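Local structure of Iron(III) ABC transporter, periplasmic iron-compound-binding protein (Vibrio cholerae, 5GGY) at residues L159-T164 with S192-Q197; S172-T177 with W202-K207; E211-E216 with R239-V244; G218-F223 with G247-V252. The protein probably binds ferric siderophores such as iron-loaded Desferal in the periplasm and delivers them to an ABC transporter for iron uptake. All blocks are in the same frame, centred on the assembly; numbering follows the deposited sequence.

Contacts 1, 2 and 4 are all pairings within one mixed sheet, whose hub is strand 161-167. Contact 4 lies on one flank of that strand, beyond 219-223, with its centre about 11 Å from that of contact 1; the backbones meet through V163 O and L221 N. On the other flank, contacts 1 and 2 have centres about 13 Å apart. Contact 3 is not a strand pairing: V215 packs on A194 beside the sheet and F243 covers it at V220, the centre about 11 Å from that of contact 4. No siderophore is bound in this apo structure; in relatives the ligand sits between two lobes, and all four contacts belong to the framework of one lobe.

Contact 1: residues L159-T164 with S192-Q197; sequences LPAVVT and SSALPQ
V163 carries CG2 anti to its backbone N because CG1 takes the position between N and the carbonyl carbon (chi1 57°), and this puts CG2 alongside L195 CB at 4.0 Å. S192, with a similar chi1 of 47°, tucks OG back over its own backbone, where it lies 3.7 Å from A161 CB. The small methyl of A161 suits this spot: S192 OG and the CA and CB of A194 all meet it, with A194 CB 3.9 Å from A161 CB. That same A194 methyl also packs on V163, so two alanines let the chains come close before 192-197 bends away.

The backbone grip is brief. V162 N gives a nearly straight bond to S192 O at 2.7 Å (174° at the hydrogen), and V162 O takes back a longer, weak one from A194 N at 3.2 Å. Both polar groups of V162 thus turn to this side, whereas A161 O and both polar groups of V163 bond to strand 219-223. Beta-branched valines fit such extended backbone well. The V162 side chain leans to the other face of the sheet, against L186 of helix 181-188, and S193 on that segment binds Q183 of the same helix through OG. On the A161 face, V215 closes over A194 and L195.

With A161 opposite S192 and V162 opposite S193, this is a two-residue parallel beta ladder: a very short strand, delivered by helix 181-188, that borders the start of strand 161-167 in the mixed sheet of an alpha/beta lobe.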
loop_
_atom_site.group_PDB
_atom_site.type_symbol
_atom_site.label_atom_id
_atom_site.label_comp_id
_atom_site.label_asym_id
_atom_site.label_seq_id
_atom_site.Cartn_x
_atom_site.Cartn_y
_atom_site.Cartn_z
ATOM N N LEU A 159 -8.519 15.570 13.911
ATOM C CA LEU A 159 -8.073 14.507 14.803
ATOM C C LEU A 159 -6.993 15.014 15.757
ATOM O O LEU A 159 -6.200 15.883 15.396
ATOM C CB LEU A 159 -7.561 13.316 13.986
ATOM C CG LEU A 159 -8.637 12.581 13.183
ATOM C CD1 LEU A 159 -8.020 11.544 12.260
ATOM C CD2 LEU A 159 -9.643 11.930 14.119
ATOM N N PRO A 160 -6.965 14.477 16.986
ATOM C CA PRO A 160 -6.044 14.953 18.025
ATOM C C PRO A 160 -4.582 14.617 17.746
ATOM O O PRO A 160 -4.292 13.739 16.934
ATOM C CB PRO A 160 -6.530 14.221 19.279
ATOM C CG PRO A 160 -7.155 12.974 18.757
ATOM C CD PRO A 160 -7.808 13.368 17.466
ATOM N N ALA A 161 -3.676 15.317 18.420
ATOM C CA ALA A 161 -2.248 15.038 18.310
ATOM C C ALA A 161 -1.858 13.915 19.264
ATOM O O ALA A 161 -2.252 13.916 20.430
ATOM C CB ALA A 161 -1.435 16.291 18.595
ATOM N N VAL A 162 -1.088 12.955 18.761
ATOM C CA VAL A 162 -0.724 11.777 19.541
ATOM C C VAL A 162 0.787 11.570 19.587
ATOM O O VAL A 162 1.472 11.696 18.572
ATOM C CB VAL A 162 -1.385 10.499 18.973
ATOM C CG1 VAL A 162 -0.966 9.270 19.771
ATOM C CG2 VAL A 162 -2.897 10.634 18.971
ATOM N N VAL A 163 1.304 11.265 20.771
ATOM C CA VAL A 163 2.687 10.839 20.905
ATOM C C VAL A 163 2.724 9.395 21.410
ATOM O O VAL A 163 1.967 9.014 22.306
ATOM C CB VAL A 163 3.492 11.767 21.850
ATOM C CG1 VAL A 163 2.844 11.848 23.219
ATOM C CG2 VAL A 163 4.937 11.308 21.957
ATOM N N THR A 164 3.586 8.586 20.806
ATOM C CA THR A 164 3.705 7.177 21.168
ATOM C C THR A 164 5.065 6.877 21.788
ATOM O O THR A 164 6.079 7.436 21.370
ATOM C CB THR A 164 3.500 6.272 19.950
ATOM O OG1 THR A 164 4.075 4.988 20.213
ATOM C CG2 THR A 164 4.165 6.882 18.722
ATOM N N SER A 192 -1.978 13.405 14.080
ATOM C CA SER A 192 -0.776 14.230 14.043
ATOM C C SER A 192 0.109 13.932 15.252
ATOM O O SER A 192 -0.329 13.295 16.209
ATOM C CB SER A 192 -1.142 15.716 13.992
ATOM O OG SER A 192 -2.131 16.038 14.955
ATOM N N SER A 193 1.354 14.392 15.203
ATOM C CA SER A 193 2.312 14.123 16.270
ATOM C C SER A 193 2.296 15.218 17.331
ATOM O O SER A 193 2.376 16.402 17.011
ATOM C CB SER A 193 3.720 13.974 15.693
ATOM O OG SER A 193 3.738 13.038 14.628
ATOM N N ALA A 194 2.195 14.815 18.593
ATOM C CA ALA A 194 2.183 15.765 19.699
ATOM C C ALA A 194 3.599 16.214 20.034
ATOM O O ALA A 194 3.815 17.346 20.468
ATOM C CB ALA A 194 1.515 15.156 20.922
ATOM N N LEU A 195 4.560 15.318 19.831
ATOM C CA LEU A 195 5.955 15.606 20.136
ATOM C C LEU A 195 6.866 14.998 19.075
ATOM O O LEU A 195 7.534 13.993 19.331
ATOM C CB LEU A 195 6.317 15.073 21.524
ATOM C CG LEU A 195 7.363 15.853 22.323
ATOM C CD1 LEU A 195 6.922 17.295 22.516
ATOM C CD2 LEU A 195 7.603 15.182 23.667
ATOM N N PRO A 196 6.895 15.612 17.879
ATOM C CA PRO A 196 7.634 15.093 16.719
ATOM C C PRO A 196 9.133 14.976 16.978
ATOM O O PRO A 196 9.720 15.842 17.628
ATOM C CB PRO A 196 7.345 16.129 15.627
ATOM C CG PRO A 196 6.994 17.375 16.365
ATOM C CD PRO A 196 6.276 16.918 17.597
ATOM N N GLN A 197 9.736 13.907 16.466
ATOM C CA GLN A 197 11.145 13.623 16.715
ATOM C C GLN A 197 11.910 13.315 15.429
ATOM O O GLN A 197 11.371 12.692 14.511
ATOM C CB GLN A 197 11.283 12.451 17.689
ATOM C CG GLN A 197 10.653 12.693 19.054
ATOM C CD GLN A 197 11.397 13.738 19.866
ATOM O OE1 GLN A 197 12.609 13.898 19.732
ATOM N NE2 GLN A 197 10.670 14.458 20.716
#

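Contact 2: residues S172-T177 with W202-K207; sequences SVFLYT and WGIVQK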
loop_
_atom_site.group_PDB
_atom_site.type_symbol
_atom_site.label_atom_id
_atom_site.label_comp_id
_atom_site.label_asym_id
_atom_site.label_seq_id
_atom_site.Cartn_x
_atom_site.Cartn_y
_atom_site.Cartn_z
ATOM N N SER A 172 12.476 7.182 32.469
ATOM C CA SER A 172 13.000 7.370 31.119
ATOM C C SER A 172 12.020 6.828 30.088
ATOM O O SER A 172 11.291 5.885 30.355
ATOM C CB SER A 172 14.359 6.688 30.955
ATOM O OG SER A 172 15.083 7.240 29.874
ATOM N N VAL A 173 12.007 7.429 28.905
ATOM C CA VAL A 173 11.021 7.094 27.879
ATOM C C VAL A 173 11.636 6.992 26.479
ATOM O O VAL A 173 12.524 7.759 26.127
ATOM C CB VAL A 173 9.873 8.141 27.883
ATOM C CG1 VAL A 173 9.427 8.494 26.477
ATOM C CG2 VAL A 173 8.708 7.644 28.721
ATOM N N PHE A 174 11.164 6.022 25.700
ATOM C CA PHE A 174 11.546 5.884 24.297
ATOM C C PHE A 174 10.482 6.459 23.376
ATOM O O PHE A 174 9.521 5.780 23.037
ATOM C CB PHE A 174 11.787 4.417 23.930
ATOM C CG PHE A 174 13.047 3.840 24.507
ATOM C CD1 PHE A 174 14.277 4.418 24.243
ATOM C CD2 PHE A 174 13.002 2.703 25.292
ATOM C CE1 PHE A 174 15.438 3.883 24.769
ATOM C CE2 PHE A 174 14.158 2.161 25.816
ATOM C CZ PHE A 174 15.376 2.751 25.558
ATOM N N LEU A 175 10.656 7.712 22.977
ATOM C CA LEU A 175 9.730 8.351 22.045
ATOM C C LEU A 175 9.937 7.826 20.632
ATOM O O LEU A 175 11.065 7.750 20.150
ATOM C CB LEU A 175 9.898 9.872 22.056
ATOM C CG LEU A 175 9.473 10.618 23.321
ATOM C CD1 LEU A 175 9.693 12.113 23.149
ATOM C CD2 LEU A 175 8.020 10.325 23.648
ATOM N N TYR A 176 8.844 7.472 19.964
ATOM C CA TYR A 176 8.937 6.970 18.596
ATOM C C TYR A 176 9.045 8.117 17.599
ATOM O O TYR A 176 8.237 9.044 17.608
ATOM C CB TYR A 176 7.747 6.063 18.272
ATOM C CG TYR A 176 7.906 4.700 18.900
ATOM C CD1 TYR A 176 8.692 3.726 18.295
ATOM C CD2 TYR A 176 7.310 4.401 20.117
ATOM C CE1 TYR A 176 8.857 2.486 18.874
ATOM C CE2 TYR A 176 7.470 3.163 20.702
ATOM C CZ TYR A 176 8.245 2.211 20.078
ATOM O OH TYR A 176 8.411 0.976 20.657
ATOM N N THR A 177 10.061 8.038 16.745
ATOM C CA THR A 177 10.443 9.149 15.885
ATOM C C THR A 177 9.799 9.091 14.500
ATOM O O THR A 177 8.962 8.232 14.227
ATOM C CB THR A 177 11.973 9.204 15.720
ATOM O OG1 THR A 177 12.419 8.079 14.954
ATOM C CG2 THR A 177 12.655 9.182 17.083
ATOM N N TRP A 202 16.130 2.354 15.091
ATOM C CA TRP A 202 14.948 1.696 15.660
ATOM C C TRP A 202 13.736 2.621 15.755
ATOM O O TRP A 202 12.691 2.230 16.279
ATOM C CB TRP A 202 15.258 1.118 17.046
ATOM C CG TRP A 202 16.339 0.091 17.037
ATOM C CD1 TRP A 202 17.606 0.231 17.519
ATOM C CD2 TRP A 202 16.254 -1.236 16.508
ATOM N NE1 TRP A 202 18.316 -0.931 17.328
ATOM C CE2 TRP A 202 17.507 -1.848 16.710
ATOM C CE3 TRP A 202 15.237 -1.969 15.888
ATOM C CZ2 TRP A 202 17.771 -3.155 16.310
ATOM C CZ3 TRP A 202 15.501 -3.266 15.493
ATOM C CH2 TRP A 202 16.757 -3.846 15.705
ATOM N N GLY A 203 13.874 3.839 15.239
ATOM C CA GLY A 203 12.805 4.818 15.288
ATOM C C GLY A 203 12.492 5.267 16.705
ATOM O O GLY A 203 11.338 5.546 17.028
ATOM N N ILE A 204 13.516 5.337 17.555
ATOM C CA ILE A 204 13.324 5.736 18.945
ATOM C C ILE A 204 14.396 6.704 19.440
ATOM O O ILE A 204 15.556 6.620 19.056
ATOM C CB ILE A 204 13.299 4.514 19.895
ATOM C CG1 ILE A 204 14.541 3.658 19.702
ATOM C CG2 ILE A 204 12.041 3.697 19.688
ATOM C CD1 ILE A 204 14.710 2.579 20.736
ATOM N N VAL A 205 13.992 7.624 20.307
ATOM C CA VAL A 205 14.934 8.480 21.015
ATOM C C VAL A 205 14.577 8.467 22.500
ATOM O O VAL A 205 13.399 8.464 22.869
ATOM C CB VAL A 205 14.938 9.927 20.464
ATOM C CG1 VAL A 205 13.580 10.595 20.638
ATOM C CG2 VAL A 205 16.041 10.749 21.131
ATOM N N GLN A 206 15.592 8.431 23.353
ATOM C CA GLN A 206 15.357 8.308 24.784
ATOM C C GLN A 206 15.225 9.672 25.454
ATOM O O GLN A 206 16.071 10.553 25.277
ATOM C CB GLN A 206 16.474 7.503 25.446
ATOM C CG GLN A 206 16.174 7.129 26.884
ATOM C CD GLN A 206 17.191 6.172 27.465
ATOM O OE1 GLN A 206 18.073 5.683 26.760
ATOM N NE2 GLN A 206 17.073 5.897 28.758
ATOM N N LYS A 207 14.154 9.834 26.224
ATOM C CA LYS A 207 13.879 11.085 26.918
ATOM C C LYS A 207 13.620 10.867 28.403
ATOM O O LYS A 207 13.153 9.803 28.811
ATOM C CB LYS A 207 12.674 11.791 26.293
ATOM C CG LYS A 207 12.884 12.264 24.868
ATOM C CD LYS A 207 13.980 13.310 24.796
ATOM C CE LYS A 207 14.123 13.868 23.390
ATOM N NZ LYS A 207 15.253 14.837 23.304
#
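F174 offers one face of its ring to I204 CD1, which lies 4.0 Å from F174 CD1, while the aliphatic CB of Q206, the residue directly across from F174, meets the ring 3.8 Å from F174 CE1. Along this face of the sheet Y176 follows, its ring side by side with I204, so that I204 CG2 comes within 3.5 Å of Y176 CE1. Isoleucine suits the place because its two branches serve different rings. On the opposite face L175, V205 and K207 gather: the bent lysine chain crosses L175 at about a right angle and brings K207 CG to 3.6 Å from L175 CD1, a use of its methylenes that leaves the ammonium end pointing elsewhere.

These side chains are set in register by an antiparallel ladder. V173 pairs with K207 and L175 with V205 as hydrogen-bonded pairs, F174 with Q206 and Y176 with I204 as non-hydrogen-bonded ones. Strand 172-176 also forms a hairpin with 161-167, so 204-208 extends an antiparallel wing of the mixed sheet.

At one end Q206, CG anti to its backbone N (chi1 -170°) and extended beyond, reaches S172: NE2 donates to S172 OG at 2.6 Å, with the hydroxyl in the amide plane. At the other end T177 N binds G203 O at 2.8 Å, approaching from above the carbonyl plane; G203 has the positive phi (66°) that glycine tolerates easily. Farther out, N179 bonds to T177 OG1, and R166 NE bonds to the Y176 hydroxyl.

Contact 3: residues E211-E216 with R239-V244; sequences ELQHVE and RAMPFV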
loop_
_atom_site.group_PDB
_atom_site.type_symbol
_atom_site.label_atom_id
_atom_site.label_comp_id
_atom_site.label_asym_id
_atom_site.label_seq_id
_atom_site.Cartn_x
_atom_site.Cartn_y
_atom_site.Cartn_z
ATOM N N GLU A 211 10.102 15.277 30.400
ATOM C CA GLU A 211 10.002 15.945 29.104
ATOM C C GLU A 211 8.598 15.854 28.523
ATOM O O GLU A 211 8.234 16.637 27.648
ATOM C CB GLU A 211 11.008 15.360 28.109
ATOM C CG GLU A 211 12.431 15.866 28.283
ATOM C CD GLU A 211 12.580 17.339 27.941
ATOM O OE1 GLU A 211 11.746 17.870 27.176
ATOM O OE2 GLU A 211 13.537 17.969 28.439
ATOM N N LEU A 212 7.812 14.899 29.012
ATOM C CA LEU A 212 6.443 14.725 28.537
ATOM C C LEU A 212 5.522 15.837 29.032
ATOM O O LEU A 212 4.358 15.906 28.643
ATOM C CB LEU A 212 5.891 13.364 28.965
ATOM C CG LEU A 212 6.543 12.132 28.335
ATOM C CD1 LEU A 212 5.702 10.897 28.608
ATOM C CD2 LEU A 212 6.737 12.334 26.843
ATOM N N GLN A 213 6.046 16.707 29.892
ATOM C CA GLN A 213 5.301 17.881 30.335
ATOM C C GLN A 213 4.982 18.796 29.158
ATOM O O GLN A 213 3.981 19.510 29.170
ATOM C CB GLN A 213 6.079 18.659 31.396
ATOM C CG GLN A 213 5.946 18.116 32.804
ATOM C CD GLN A 213 6.700 18.961 33.812
ATOM O OE1 GLN A 213 6.110 19.528 34.731
ATOM N NE2 GLN A 213 8.014 19.053 33.640
ATOM N N HIS A 214 5.834 18.759 28.137
ATOM C CA HIS A 214 5.637 19.575 26.943
ATOM C C HIS A 214 4.460 19.092 26.102
ATOM O O HIS A 214 4.133 19.696 25.081
ATOM C CB HIS A 214 6.908 19.592 26.093
ATOM C CG HIS A 214 7.916 20.605 26.536
ATOM N ND1 HIS A 214 9.258 20.312 26.672
ATOM C CD2 HIS A 214 7.786 21.909 26.870
ATOM C CE1 HIS A 214 9.905 21.388 27.073
ATOM N NE2 HIS A 214 9.032 22.376 27.201
ATOM N N VAL A 215 3.827 18.004 26.527
ATOM C CA VAL A 215 2.652 17.499 25.833
ATOM C C VAL A 215 1.378 18.024 26.493
ATOM O O VAL A 215 0.644 17.280 27.147
ATOM C CB VAL A 215 2.628 15.959 25.798
ATOM C CG1 VAL A 215 1.575 15.468 24.814
ATOM C CG2 VAL A 215 3.998 15.420 25.414
ATOM N N GLU A 216 1.142 19.323 26.333
ATOM C CA GLU A 216 -0.124 19.930 26.714
ATOM C C GLU A 216 -1.187 19.457 25.736
ATOM O O GLU A 216 -2.357 19.294 26.081
ATOM C CB GLU A 216 -0.024 21.456 26.700
ATOM C CG GLU A 216 1.080 22.023 27.581
ATOM C CD GLU A 216 0.657 22.160 29.029
ATOM O OE1 GLU A 216 -0.505 22.549 29.273
ATOM O OE2 GLU A 216 1.481 21.877 29.925
ATOM N N ARG A 239 1.544 11.733 37.785
ATOM C CA ARG A 239 0.229 12.211 38.204
ATOM C C ARG A 239 0.065 13.707 37.951
ATOM O O ARG A 239 -1.054 14.220 37.921
ATOM C CB ARG A 239 -0.015 11.906 39.686
ATOM C CG ARG A 239 -0.929 10.715 39.939
ATOM C CD ARG A 239 -1.486 10.747 41.353
ATOM N NE ARG A 239 -2.947 10.739 41.369
ATOM C CZ ARG A 239 -3.702 11.832 41.295
ATOM N NH1 ARG A 239 -3.137 13.027 41.198
ATOM N NH2 ARG A 239 -5.024 11.728 41.318
ATOM N N ALA A 240 1.186 14.401 37.767
ATOM C CA ALA A 240 1.169 15.839 37.532
ATOM C C ALA A 240 1.323 16.169 36.048
ATOM O O ALA A 240 1.594 17.312 35.684
ATOM C CB ALA A 240 2.265 16.518 38.340
ATOM N N MET A 241 1.150 15.163 35.197
ATOM C CA MET A 241 1.221 15.364 33.755
ATOM C C MET A 241 -0.077 15.951 33.216
ATOM O O MET A 241 -1.162 15.566 33.652
ATOM C CB MET A 241 1.532 14.048 33.043
ATOM C CG MET A 241 2.954 13.563 33.236
ATOM S SD MET A 241 4.150 14.663 32.459
ATOM C CE MET A 241 5.690 13.893 32.962
ATOM N N PRO A 242 0.034 16.890 32.262
ATOM C CA PRO A 242 -1.128 17.539 31.643
ATOM C C PRO A 242 -2.078 16.537 30.995
ATOM O O PRO A 242 -3.292 16.659 31.152
ATOM C CB PRO A 242 -0.501 18.453 30.584
ATOM C CG PRO A 242 0.888 18.692 31.065
ATOM C CD PRO A 242 1.306 17.428 31.747
ATOM N N PHE A 243 -1.527 15.559 30.284
ATOM C CA PHE A 243 -2.332 14.548 29.608
ATOM C C PHE A 243 -2.905 13.536 30.590
ATOM O O PHE A 243 -3.921 12.902 30.315
ATOM C CB PHE A 243 -1.503 13.828 28.543
ATOM C CG PHE A 243 -0.149 13.386 29.024
ATOM C CD1 PHE A 243 0.016 12.157 29.638
ATOM C CD2 PHE A 243 0.960 14.199 28.850
ATOM C CE1 PHE A 243 1.263 11.748 30.075
ATOM C CE2 PHE A 243 2.208 13.795 29.284
ATOM C CZ PHE A 243 2.360 12.567 29.896
ATOM N N VAL A 244 -2.245 13.383 31.732
ATOM C CA VAL A 244 -2.701 12.452 32.757
ATOM C C VAL A 244 -3.884 13.036 33.518
ATOM O O VAL A 244 -4.905 12.372 33.707
ATOM C CB VAL A 244 -1.569 12.102 33.744
ATOM C CG1 VAL A 244 -2.132 11.485 35.015
ATOM C CG2 VAL A 244 -0.568 11.168 33.085
#
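F243 turns the edge of its ring, not a face, toward 211-216. F243 CE2 lies 3.1 Å from L212 O and F243 CD2 3.5 Å from V215 O, both oxygens near the ring plane, probably favourable for the slightly positive ring hydrogens. CG of F243 sits between its backbone N and carbonyl carbon (chi1 47°), which aims this edge into the turn. The L212 side chain slants past the same rim, its CB 3.7 Å from F243 CE2, and V215 adds its CB beside CD2.

M241 covers one face of the ring with its CB, offset toward the rim, then bends at chi2 to send its sulfur and methyl across to the 3-10 turn. There M241 SD is 3.8 Å from Q213 N, and M241 CE touches L212 CB. The Q213 side chain stands at about a right angle to it, CG against the sulfur; a flexible thioether suits such an uneven surface.

P242 opens the short helix after M241 at the N-cap. Proline fits a first helical turn, where no N-H need be given. P242 CB and CG meet the carbonyls of V215 and Q213 and the exposed E216, whose bent chain crosses at about a right angle, E216 OE2 3.4 Å from P242 CG.

Packing and the ring-edge contacts to carbonyls hold the contact, without hydrogen bonds or salt bridges between the segments. It joins the loop between strands 204-208 and 219-223 to helix 242-245: V215 packs against V220 of the sheet and A194 and L195 of the loop after 192-193, and F243 against V220 and V249.

Contact 4: residues G218-F223 with G247-V252; sequences GYVLYF and GRVNSV
Y222 lays its ring over the neighbouring strand at the close-packed end, with S251 CA 3.9 Å from the ring centroid and 13° off the normal. Its chi1 of 62°, placing CG between backbone N and carbonyl carbon, is what turns the ring across S251. The small serine lets the ring lie low, and Y222 OH bonds to E229 OE2. On the other face V252 fills the angle between two residues: CG2 meets L221 CB at 3.8 Å, while CB stands beside F223, 3.7 Å from CD1. Helix 262-276 closes this apolar side through I271 on L221 and A270 on V252. N250 shares the face but is polar; its ND2 is satisfied by S274 O of that helix.

The two strands run parallel, 23° apart in direction, in the register V220-V249 to F223-V252. The helices between them in sequence make this a beta-alpha-beta crossover, and the last of those, 242-245, covers V220 and V249 with F243. Backbone bonds zigzag along the pair, tightest at V252 N to Y222 O, 2.8 Å, and weak at Y222 N to N250 O, 3.3 Å.

Toward G218 the contact is only partly buried: R248 and G218 are partly exposed, although Y219 is buried. R248, centre of an inverse gamma turn following the Schellman end at G247, rests CB over one face of the Y219 ring, 3.8 Å from its centroid. Its guanidinium, turned 65° from the ring, shows its edge to G218 O and gives a weak bond from NH1 to E216 O. Poorly ordered G218 has a positive phi, suiting glycine.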
loop_
_atom_site.group_PDB
_atom_site.type_symbol
_atom_site.label_atom_id
_atom_site.label_comp_id
_atom_site.label_asym_id
_atom_site.label_seq_id
_atom_site.Cartn_x
_atom_site.Cartn_y
_atom_site.Cartn_z
ATOM N N GLY A 218 -3.227 17.131 23.822
ATOM C CA GLY A 218 -3.832 15.838 23.578
ATOM C C GLY A 218 -3.275 14.632 24.309
ATOM O O GLY A 218 -3.114 14.640 25.528
ATOM N N TYR A 219 -2.962 13.594 23.540
ATOM C CA TYR A 219 -2.924 12.237 24.070
ATOM C C TYR A 219 -1.550 11.567 24.078
ATOM O O TYR A 219 -0.698 11.829 23.228
ATOM C CB TYR A 219 -3.911 11.367 23.280
ATOM C CG TYR A 219 -5.345 11.851 23.369
ATOM C CD1 TYR A 219 -6.266 11.205 24.183
ATOM C CD2 TYR A 219 -5.776 12.957 22.644
ATOM C CE1 TYR A 219 -7.575 11.646 24.274
ATOM C CE2 TYR A 219 -7.082 13.408 22.731
ATOM C CZ TYR A 219 -7.977 12.748 23.546
ATOM O OH TYR A 219 -9.278 13.190 23.632
ATOM N N VAL A 220 -1.365 10.688 25.059
ATOM C CA VAL A 220 -0.138 9.917 25.216
ATOM C C VAL A 220 -0.445 8.425 25.274
ATOM O O VAL A 220 -1.215 7.971 26.120
ATOM C CB VAL A 220 0.626 10.330 26.489
ATOM C CG1 VAL A 220 1.712 9.317 26.820
ATOM C CG2 VAL A 220 1.207 11.723 26.324
ATOM N N LEU A 221 0.155 7.666 24.365
ATOM C CA LEU A 221 -0.041 6.219 24.319
ATOM C C LEU A 221 1.267 5.481 24.586
ATOM O O LEU A 221 2.293 5.792 23.980
ATOM C CB LEU A 221 -0.613 5.799 22.961
ATOM C CG LEU A 221 -1.994 6.342 22.583
ATOM C CD1 LEU A 221 -2.385 5.893 21.184
ATOM C CD2 LEU A 221 -3.035 5.902 23.597
ATOM N N TYR A 222 1.232 4.507 25.493
ATOM C CA TYR A 222 2.416 3.699 25.772
ATOM C C TYR A 222 2.133 2.210 25.588
ATOM O O TYR A 222 1.093 1.705 26.010
ATOM C CB TYR A 222 2.951 3.976 27.184
ATOM C CG TYR A 222 2.003 3.641 28.316
ATOM C CD1 TYR A 222 2.046 2.398 28.940
ATOM C CD2 TYR A 222 1.081 4.572 28.775
ATOM C CE1 TYR A 222 1.188 2.091 29.977
ATOM C CE2 TYR A 222 0.218 4.273 29.814
ATOM C CZ TYR A 222 0.276 3.032 30.411
ATOM O OH TYR A 222 -0.581 2.730 31.443
ATOM N N PHE A 223 3.073 1.514 24.954
ATOM C CA PHE A 223 2.886 0.113 24.594
ATOM C C PHE A 223 3.170 -0.847 25.744
ATOM O O PHE A 223 4.164 -0.711 26.457
ATOM C CB PHE A 223 3.776 -0.257 23.402
ATOM C CG PHE A 223 3.398 0.427 22.121
ATOM C CD1 PHE A 223 2.223 0.102 21.472
ATOM C CD2 PHE A 223 4.228 1.378 21.556
ATOM C CE1 PHE A 223 1.875 0.722 20.292
ATOM C CE2 PHE A 223 3.888 1.998 20.377
ATOM C CZ PHE A 223 2.709 1.675 19.742
ATOM N N GLY A 247 -6.807 13.128 31.486
ATOM C CA GLY A 247 -7.283 11.795 31.160
ATOM C C GLY A 247 -6.959 11.375 29.742
ATOM O O GLY A 247 -7.447 10.355 29.257
ATOM N N ARG A 248 -6.127 12.164 29.072
ATOM C CA ARG A 248 -5.732 11.868 27.701
ATOM C C ARG A 248 -4.493 10.981 27.664
ATOM O O ARG A 248 -3.467 11.345 27.108
ATOM C CB ARG A 248 -5.479 13.159 26.927
ATOM C CG ARG A 248 -6.582 14.192 27.069
ATOM C CD ARG A 248 -6.457 15.287 26.025
ATOM N NE ARG A 248 -6.926 16.572 26.533
ATOM C CZ ARG A 248 -6.134 17.506 27.049
ATOM N NH1 ARG A 248 -4.826 17.302 27.126
ATOM N NH2 ARG A 248 -6.649 18.645 27.488
ATOM N N VAL A 249 -4.595 9.812 28.279
ATOM C CA VAL A 249 -3.494 8.857 28.300
ATOM C C VAL A 249 -4.041 7.440 28.455
ATOM O O VAL A 249 -5.016 7.220 29.176
ATOM C CB VAL A 249 -2.495 9.169 29.438
ATOM C CG1 VAL A 249 -3.184 9.151 30.795
ATOM C CG2 VAL A 249 -1.319 8.203 29.416
ATOM N N ASN A 250 -3.432 6.484 27.758
ATOM C CA ASN A 250 -3.883 5.101 27.818
ATOM C C ASN A 250 -2.788 4.115 27.428
ATOM O O ASN A 250 -1.847 4.460 26.712
ATOM C CB ASN A 250 -5.103 4.908 26.918
ATOM C CG ASN A 250 -5.859 3.634 27.228
ATOM O OD1 ASN A 250 -5.602 2.977 28.238
ATOM N ND2 ASN A 250 -6.804 3.280 26.364
ATOM N N SER A 251 -2.913 2.885 27.915
ATOM C CA SER A 251 -1.974 1.828 27.569
ATOM C C SER A 251 -2.412 1.133 26.285
ATOM O O SER A 251 -3.605 1.023 26.004
ATOM C CB SER A 251 -1.855 0.814 28.709
ATOM O OG SER A 251 -3.079 0.134 28.919
ATOM N N VAL A 252 -1.442 0.671 25.504
ATOM C CA VAL A 252 -1.741 -0.045 24.272
ATOM C C VAL A 252 -1.319 -1.505 24.392
ATOM O O VAL A 252 -0.188 -1.800 24.781
ATOM C CB VAL A 252 -1.039 0.600 23.058
ATOM C CG1 VAL A 252 -1.456 -0.098 21.773
ATOM C CG2 VAL A 252 -1.358 2.085 22.981
#